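PDB 2DT8: DegV family protein from Thermus thermophilus, which binds fatty acids, holding a palmitic acid in this crystal, and carries a zinc ion at a separate site. Local coordinates for residues A[140-143]-A[144-148]; A[189-193]-A[194-198]. One frame throughout, in Å; residues are numbered along the deposited sequence.

Contact 1 is a piece of the helix 139-151, its centre about 19 Å from the centre of the chain. Its Val142 and Leu146 are buried against helix 120-135 and strand 82-87, while Glu140 and Ala144 lie at the surface. Contact 2 is the turn and adjoining strands of the hairpin 185-191/194-201, its centre closer, about 13 Å, with Leu190 and Val195 buried beside the palmitic acid and Lys191, Glu192 and Arg194 exposed. The two share no element and their nearest atoms are about 8 Å apart. Both mix backbone hydrogen bonds with an arginine-glutamate pair, but the apolar side of contact 1 packs on a helix and a sheet whereas contact 2 lines a lipid pocket.

Contact 1 of 2, residues A[140-143]-A[144-148]; sequences EAVL and AELER
Val142 and Leu146, one helical turn apart, lie side by side and point the same way, with Val142 CG1 4.1 Å from Leu146 CD1. Val142 has CG1 anti to its backbone nitrogen (chi1 174°), which carries that methyl alongside the leucine. Behind them, the peptide N-H of Leu146 bonds to the carbonyl of Val142, N to O 2.9 Å, and Leu146 CG rests 3.4 Å from the same Val142 O, so one oxygen is both bonded and covered by the side chain. The same i to i+4 ladder joins Ala144 N to Glu140 O at 2.9 Å, Glu145 N to Ala141 O and Glu147 N to Leu143 O, the regular pattern of an alpha helix. This helix, 139-151, packs its apolar side on the parallel strands 82-87 and 110-114 and on the preceding helix: Val142 and Leu146 touch helix 120-135 and strand 82-87, and Leu143 reaches strands 82-87 and 110-114.

On another side of the helix, Arg148 grips Glu145 side-on with two nitrogens. Arg148 NE reaches Glu145 OE1 at 2.9 Å in an almost straight bond (176°), and Arg148 NH2 meets Glu145 OE2 on its syn side at 2.8 Å. The carboxylate carbon lies at the edge of the guanidinium, in its plane. Arg128 of helix 120-135 also pairs with Glu145 OE2, and Arg148 NH2 bonds to Ser279 O. An alanine in place of Glu145 is likely to leave both arginines without their shared counter-charge and Arg148 freer to turn.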
ATOM      1  N   GLU A 140     -13.395   7.340  17.744  1.00  8.74           N
ATOM      2  CA  GLU A 140     -12.221   7.914  18.371  1.00  9.30           C
ATOM      3  C   GLU A 140     -11.082   6.970  18.735  1.00  6.39           C
ATOM      4  O   GLU A 140      -9.915   7.259  18.507  1.00  7.98           O
ATOM      5  CB  GLU A 140     -12.688   8.762  19.539  1.00 13.92           C
ATOM      6  CG  GLU A 140     -13.106  10.183  19.161  1.00 26.28           C
ATOM      7  CD  GLU A 140     -12.002  10.994  18.476  1.00 31.21           C
ATOM      8  OE1 GLU A 140     -10.898  11.164  19.046  1.00 36.83           O
ATOM      9  OE2 GLU A 140     -12.241  11.458  17.343  1.00 35.15           O
ATOM     10  N   ALA A 141     -11.498   5.830  19.316  1.00  5.61           N
ATOM     11  CA  ALA A 141     -10.483   4.880  19.730  1.00  5.47           C
ATOM     12  C   ALA A 141      -9.765   4.392  18.480  1.00  5.27           C
ATOM     13  O   ALA A 141      -8.539   4.232  18.477  1.00  5.91           O
ATOM     14  CB  ALA A 141     -11.165   3.729  20.451  1.00  6.96           C
ATOM     15  N   VAL A 142     -10.532   4.128  17.427  1.00  5.35           N
ATOM     16  CA  VAL A 142      -9.962   3.632  16.188  1.00  6.26           C
ATOM     17  C   VAL A 142      -9.069   4.682  15.520  1.00  5.50           C
ATOM     18  O   VAL A 142      -7.978   4.355  15.046  1.00  5.21           O
ATOM     19  CB  VAL A 142     -11.087   3.177  15.231  1.00  5.33           C
ATOM     20  CG1 VAL A 142     -10.517   2.792  13.867  1.00  7.63           C
ATOM     21  CG2 VAL A 142     -11.800   1.977  15.841  1.00  8.47           C
ATOM     22  N   LEU A 143      -9.514   5.937  15.498  1.00  5.30           N
ATOM     23  CA  LEU A 143      -8.697   6.988  14.886  1.00  4.14           C
ATOM     24  C   LEU A 143      -7.412   7.186  15.676  1.00  6.13           C
ATOM     25  O   LEU A 143      -6.372   7.491  15.105  1.00  5.09           O
ATOM     26  CB  LEU A 143      -9.461   8.319  14.796  1.00  6.03           C
ATOM     27  CG  LEU A 143     -10.628   8.358  13.800  1.00  6.82           C
ATOM     28  CD1 LEU A 143     -11.416   9.643  13.968  1.00  7.86           C
ATOM     29  CD2 LEU A 143     -10.099   8.243  12.372  1.00  7.48           C
ATOM     30  N   ALA A 144      -7.471   6.998  16.993  1.00  5.16           N
ATOM     31  CA  ALA A 144      -6.273   7.150  17.801  1.00  5.23           C
ATOM     32  C   ALA A 144      -5.273   6.046  17.458  1.00  4.58           C
ATOM     33  O   ALA A 144      -4.066   6.288  17.373  1.00  6.09           O
ATOM     34  CB  ALA A 144      -6.633   7.109  19.298  1.00  5.61           C
ATOM     35  N   GLU A 145      -5.785   4.828  17.281  1.00  5.79           N
ATOM     36  CA  GLU A 145      -4.927   3.703  16.928  1.00  6.97           C
ATOM     37  C   GLU A 145      -4.345   3.904  15.526  1.00  7.17           C
ATOM     38  O   GLU A 145      -3.172   3.605  15.289  1.00  7.71           O
ATOM     39  CB  GLU A 145      -5.715   2.390  16.999  1.00  6.47           C
ATOM     40  CG  GLU A 145      -4.970   1.166  16.446  1.00  7.29           C
ATOM     41  CD  GLU A 145      -3.800   0.692  17.302  1.00  9.78           C
ATOM     42  OE1 GLU A 145      -3.382   1.413  18.234  1.00  9.69           O
ATOM     43  OE2 GLU A 145      -3.281  -0.418  17.028  1.00  8.10           O
ATOM     44  N   LEU A 146      -5.154   4.415  14.600  1.00  6.35           N
ATOM     45  CA  LEU A 146      -4.661   4.638  13.245  1.00  5.14           C
ATOM     46  C   LEU A 146      -3.542   5.672  13.248  1.00  5.13           C
ATOM     47  O   LEU A 146      -2.571   5.551  12.498  1.00  6.25           O
ATOM     48  CB  LEU A 146      -5.799   5.077  12.324  1.00  4.93           C
ATOM     49  CG  LEU A 146      -6.765   3.952  11.933  1.00  5.82           C
ATOM     50  CD1 LEU A 146      -7.958   4.520  11.176  1.00  6.78           C
ATOM     51  CD2 LEU A 146      -6.023   2.928  11.063  1.00  8.19           C
ATOM     52  N   GLU A 147      -3.667   6.693  14.092  1.00  5.76           N
ATOM     53  CA  GLU A 147      -2.621   7.707  14.180  1.00  6.14           C
ATOM     54  C   GLU A 147      -1.335   7.074  14.735  1.00  6.53           C
ATOM     55  O   GLU A 147      -0.227   7.403  14.285  1.00  6.52           O
ATOM     56  CB  GLU A 147      -3.093   8.882  15.043  1.00  7.82           C
ATOM     57  CG  GLU A 147      -2.052   9.973  15.302  1.00  8.38           C
ATOM     58  CD  GLU A 147      -1.528  10.674  14.053  1.00 13.54           C
ATOM     59  OE1 GLU A 147      -2.101  10.498  12.960  1.00 14.39           O
ATOM     60  OE2 GLU A 147      -0.533  11.420  14.181  1.00 14.51           O
ATOM     61  N   ARG A 148      -1.472   6.148  15.687  1.00  6.13           N
ATOM     62  CA  ARG A 148      -0.297   5.478  16.229  1.00  4.43           C
ATOM     63  C   ARG A 148       0.399   4.706  15.114  1.00  5.20           C
ATOM     64  O   ARG A 148       1.617   4.751  14.992  1.00  6.55           O
ATOM     65  CB  ARG A 148      -0.683   4.503  17.348  1.00  5.69           C
ATOM     66  CG  ARG A 148       0.511   3.805  17.998  1.00  5.96           C
ATOM     67  CD  ARG A 148       0.081   2.791  19.054  1.00  6.29           C
ATOM     68  NE  ARG A 148      -0.537   1.581  18.502  1.00  7.00           N
ATOM     69  CZ  ARG A 148       0.131   0.511  18.082  1.00  8.19           C
ATOM     70  NH1 ARG A 148       1.456   0.481  18.132  1.00  8.18           N
ATOM     71  NH2 ARG A 148      -0.539  -0.538  17.618  1.00  7.54           N
TER

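Contact 2 of 2, residues A[189-193]-A[194-198]; sequences TLKEG and RVEAA. With PLM (palmitic acid), chain C.
Thr189 and Glu196 face each other as a hydrogen-bonded antiparallel pair, each using both backbone polar groups: Thr189 N donates to Glu196 O at 3.0 Å, and Glu196 N to Thr189 O at 2.9 Å. Lys191 and Arg194 repeat this at the hairpin end, with Lys191 N on Arg194 O and Arg194 N on Lys191 O. Both Glu196 N and Arg194 N stand above the planes of the carbonyls they meet. Between the two pairs, Leu190 CA lies 3.2 Å from Arg194 O in a CA-H...O contact. Lys191 to Arg194 form a type I' turn, and Gly193 sits at backbone angles where a CB would jam against the preceding carbonyl; its own O accepts from Ser89.

Lys191 O has a second donor, a water at 2.7 Å that also donates to Glu196 OE2. Glu196 OE2 also pairs with Arg194 NE, 2.9 Å away, in a salt bridge whose hydrogen bond is weak. Bent at chi2 (-65°), the Glu196 chain brings OE2 to both partners and crosses the Lys191 side chain, Glu196 CG 3.9 Å from Lys191 CB. The Thr189 hydroxyl, anti to the backbone nitrogen, bonds to Val155 O, and its methyl packs on Ala198 CB. Lys191 NZ and Leu190 O bond to a glycerol, probably from the crystallisation liquor, and Glu192 OE1 to Gln116.

On the other face, Val195 CG2 lies 3.8 Å from palmitate C9, and Leu190 CD1 also touches the chain. With the paired backbone groups spent between the strands and the Arg194-Glu196 bridge facing away from the lipid, these two residues meet the tail through hydrocarbon.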
ATOM      1  N   THR A 189      12.110   3.027   1.276  1.00  3.69           N
ATOM      2  CA  THR A 189      11.119   3.081   2.349  1.00  3.83           C
ATOM      3  C   THR A 189      10.212   4.276   2.062  1.00  6.67           C
ATOM      4  O   THR A 189      10.252   4.850   0.968  1.00  6.15           O
ATOM      5  CB  THR A 189      11.819   3.233   3.746  1.00  4.89           C
ATOM      6  OG1 THR A 189      10.844   3.141   4.797  1.00  6.22           O
ATOM      7  CG2 THR A 189      12.544   4.570   3.853  1.00  7.48           C
ATOM      8  N   LEU A 190       9.349   4.603   3.015  1.00  5.75           N
ATOM      9  CA  LEU A 190       8.498   5.780   2.904  1.00  6.74           C
ATOM     10  C   LEU A 190       8.587   6.511   4.235  1.00  6.00           C
ATOM     11  O   LEU A 190       8.639   5.880   5.289  1.00  7.58           O
ATOM     12  CB  LEU A 190       7.030   5.417   2.640  1.00  5.71           C
ATOM     13  CG  LEU A 190       6.647   5.046   1.203  1.00  7.33           C
ATOM     14  CD1 LEU A 190       6.864   3.568   0.984  1.00 10.76           C
ATOM     15  CD2 LEU A 190       5.185   5.404   0.950  1.00 11.09           C
ATOM     16  N   LYS A 191       8.644   7.835   4.184  1.00  7.79           N
ATOM     17  CA  LYS A 191       8.665   8.649   5.395  1.00  6.87           C
ATOM     18  C   LYS A 191       7.683   9.777   5.119  1.00  5.40           C
ATOM     19  O   LYS A 191       7.740  10.408   4.066  1.00  6.73           O
ATOM     20  CB  LYS A 191      10.066   9.210   5.674  1.00  8.16           C
ATOM     21  CG  LYS A 191      11.087   8.128   6.017  1.00 10.10           C
ATOM     22  CD  LYS A 191      10.714   7.391   7.303  1.00 12.69           C
ATOM     23  CE  LYS A 191      11.638   6.203   7.536  1.00 16.70           C
ATOM     24  NZ  LYS A 191      11.348   5.510   8.822  1.00 18.25           N
ATOM     25  N   GLU A 192       6.854   9.990   6.009  1.00  6.99           N
ATOM     26  CA  GLU A 192       5.838  11.013   5.848  1.00  8.57           C
ATOM     27  C   GLU A 192       4.991  10.883   4.580  1.00  9.12           C
ATOM     28  O   GLU A 192       4.514  11.860   4.017  1.00 10.12           O
ATOM     29  CB  GLU A 192       6.463  12.398   5.992  1.00 10.50           C
ATOM     30  CG  GLU A 192       6.902  12.687   7.411  1.00 19.80           C
ATOM     31  CD  GLU A 192       5.730  12.660   8.380  1.00 26.02           C
ATOM     32  OE1 GLU A 192       4.720  13.349   8.117  1.00 30.27           O
ATOM     33  OE2 GLU A 192       5.816  11.949   9.405  1.00 33.30           O
ATOM     34  N   GLY A 193       4.865   9.611   4.162  1.00  6.95           N
ATOM     35  CA  GLY A 193       4.055   9.369   2.985  1.00  6.19           C
ATOM     36  C   GLY A 193       4.720   9.553   1.611  1.00  4.46           C
ATOM     37  O   GLY A 193       4.073   9.512   0.561  1.00  6.63           O
ATOM     38  N   ARG A 194       6.032   9.763   1.664  1.00  5.54           N
ATOM     39  CA  ARG A 194       6.855   9.992   0.480  1.00  4.93           C
ATOM     40  C   ARG A 194       7.967   8.943   0.410  1.00  6.60           C
ATOM     41  O   ARG A 194       8.556   8.587   1.428  1.00  7.14           O
ATOM     42  CB  ARG A 194       7.458  11.403   0.566  1.00  5.94           C
ATOM     43  CG  ARG A 194       8.591  11.731  -0.400  1.00  7.80           C
ATOM     44  CD  ARG A 194       9.168  13.113  -0.049  1.00 10.66           C
ATOM     45  NE  ARG A 194      10.486  13.376  -0.631  1.00 13.71           N
ATOM     46  CZ  ARG A 194      10.696  13.907  -1.832  1.00 14.18           C
ATOM     47  NH1 ARG A 194       9.674  14.244  -2.605  1.00 14.29           N
ATOM     48  NH2 ARG A 194      11.938  14.102  -2.261  1.00 14.33           N
ATOM     49  N   VAL A 195       8.260   8.459  -0.792  1.00  5.67           N
ATOM     50  CA  VAL A 195       9.315   7.467  -0.958  1.00  6.64           C
ATOM     51  C   VAL A 195      10.663   8.093  -0.600  1.00  7.31           C
ATOM     52  O   VAL A 195      10.936   9.245  -0.946  1.00  7.46           O
ATOM     53  CB  VAL A 195       9.353   6.944  -2.412  1.00  5.63           C
ATOM     54  CG1 VAL A 195      10.579   6.052  -2.624  1.00  6.86           C
ATOM     55  CG2 VAL A 195       8.069   6.159  -2.703  1.00  5.83           C
ATOM     56  N   GLU A 196      11.492   7.332   0.104  1.00  5.90           N
ATOM     57  CA  GLU A 196      12.815   7.800   0.497  1.00  4.65           C
ATOM     58  C   GLU A 196      13.813   6.670   0.347  1.00  6.84           C
ATOM     59  O   GLU A 196      13.441   5.495   0.331  1.00  6.66           O
ATOM     60  CB  GLU A 196      12.817   8.286   1.950  1.00  8.81           C
ATOM     61  CG  GLU A 196      11.898   9.477   2.254  1.00 10.33           C
ATOM     62  CD  GLU A 196      12.304  10.768   1.546  1.00  9.79           C
ATOM     63  OE1 GLU A 196      13.421  10.840   0.994  1.00 12.42           O
ATOM     64  OE2 GLU A 196      11.493  11.725   1.558  1.00 10.00           O
ATOM     65  N   ALA A 197      15.084   7.024   0.241  1.00  7.80           N
ATOM     66  CA  ALA A 197      16.139   6.033   0.093  1.00  8.14           C
ATOM     67  C   ALA A 197      16.447   5.402   1.445  1.00 10.81           C
ATOM     68  O   ALA A 197      16.387   6.072   2.482  1.00 11.50           O
ATOM     69  CB  ALA A 197      17.390   6.694  -0.478  1.00 11.66           C
ATOM     70  N   ALA A 198      16.779   4.112   1.426  1.00  8.98           N
ATOM     71  CA  ALA A 198      17.102   3.379   2.640  1.00 12.47           C
ATOM     72  C   ALA A 198      18.229   2.374   2.425  1.00 11.64           C
ATOM     73  O   ALA A 198      18.175   1.254   2.940  1.00 17.64           O
ATOM     74  CB  ALA A 198      15.866   2.661   3.164  1.00 12.90           C
TER
HETATM   75  C1  PLM C 701      -2.928   7.737  -8.914  1.00  8.51           C
HETATM   76  O1  PLM C 701      -3.411   8.718  -8.148  1.00  9.55           O
HETATM   77  O2  PLM C 701      -2.954   7.852 -10.121  1.00  8.95           O
HETATM   78  C2  PLM C 701      -2.348   6.495  -8.270  1.00  9.45           C
HETATM   79  C3  PLM C 701      -0.886   6.763  -7.895  1.00  8.22           C
HETATM   80  C4  PLM C 701      -0.256   5.508  -7.286  1.00  7.58           C
HETATM   81  C5  PLM C 701       1.185   5.818  -6.885  1.00  7.98           C
HETATM   82  C6  PLM C 701       1.811   4.613  -6.186  1.00  7.17           C
HETATM   83  C7  PLM C 701       3.250   4.942  -5.840  1.00  7.63           C
HETATM   84  C8  PLM C 701       3.832   3.853  -4.970  1.00 13.36           C
HETATM   85  C9  PLM C 701       5.139   4.372  -4.375  1.00 15.61           C
HETATM   86  CA  PLM C 701       6.038   3.205  -4.017  1.00 21.35           C
HETATM   87  CB  PLM C 701       5.650   2.725  -2.631  1.00 17.45           C
HETATM   88  CC  PLM C 701       4.983   1.366  -2.750  1.00 18.93           C
HETATM   89  CD  PLM C 701       5.729   0.374  -1.877  1.00 18.40           C
HETATM   90  CE  PLM C 701       5.176  -1.025  -2.135  1.00 18.02           C
HETATM   91  CF  PLM C 701       5.991  -2.059  -1.345  1.00 20.33           C
HETATM   92  CG  PLM C 701       5.547  -2.055   0.118  1.00 21.36           C
HETATM   93  O   HOH W   1       9.735  12.152   3.519  1.00 12.73           O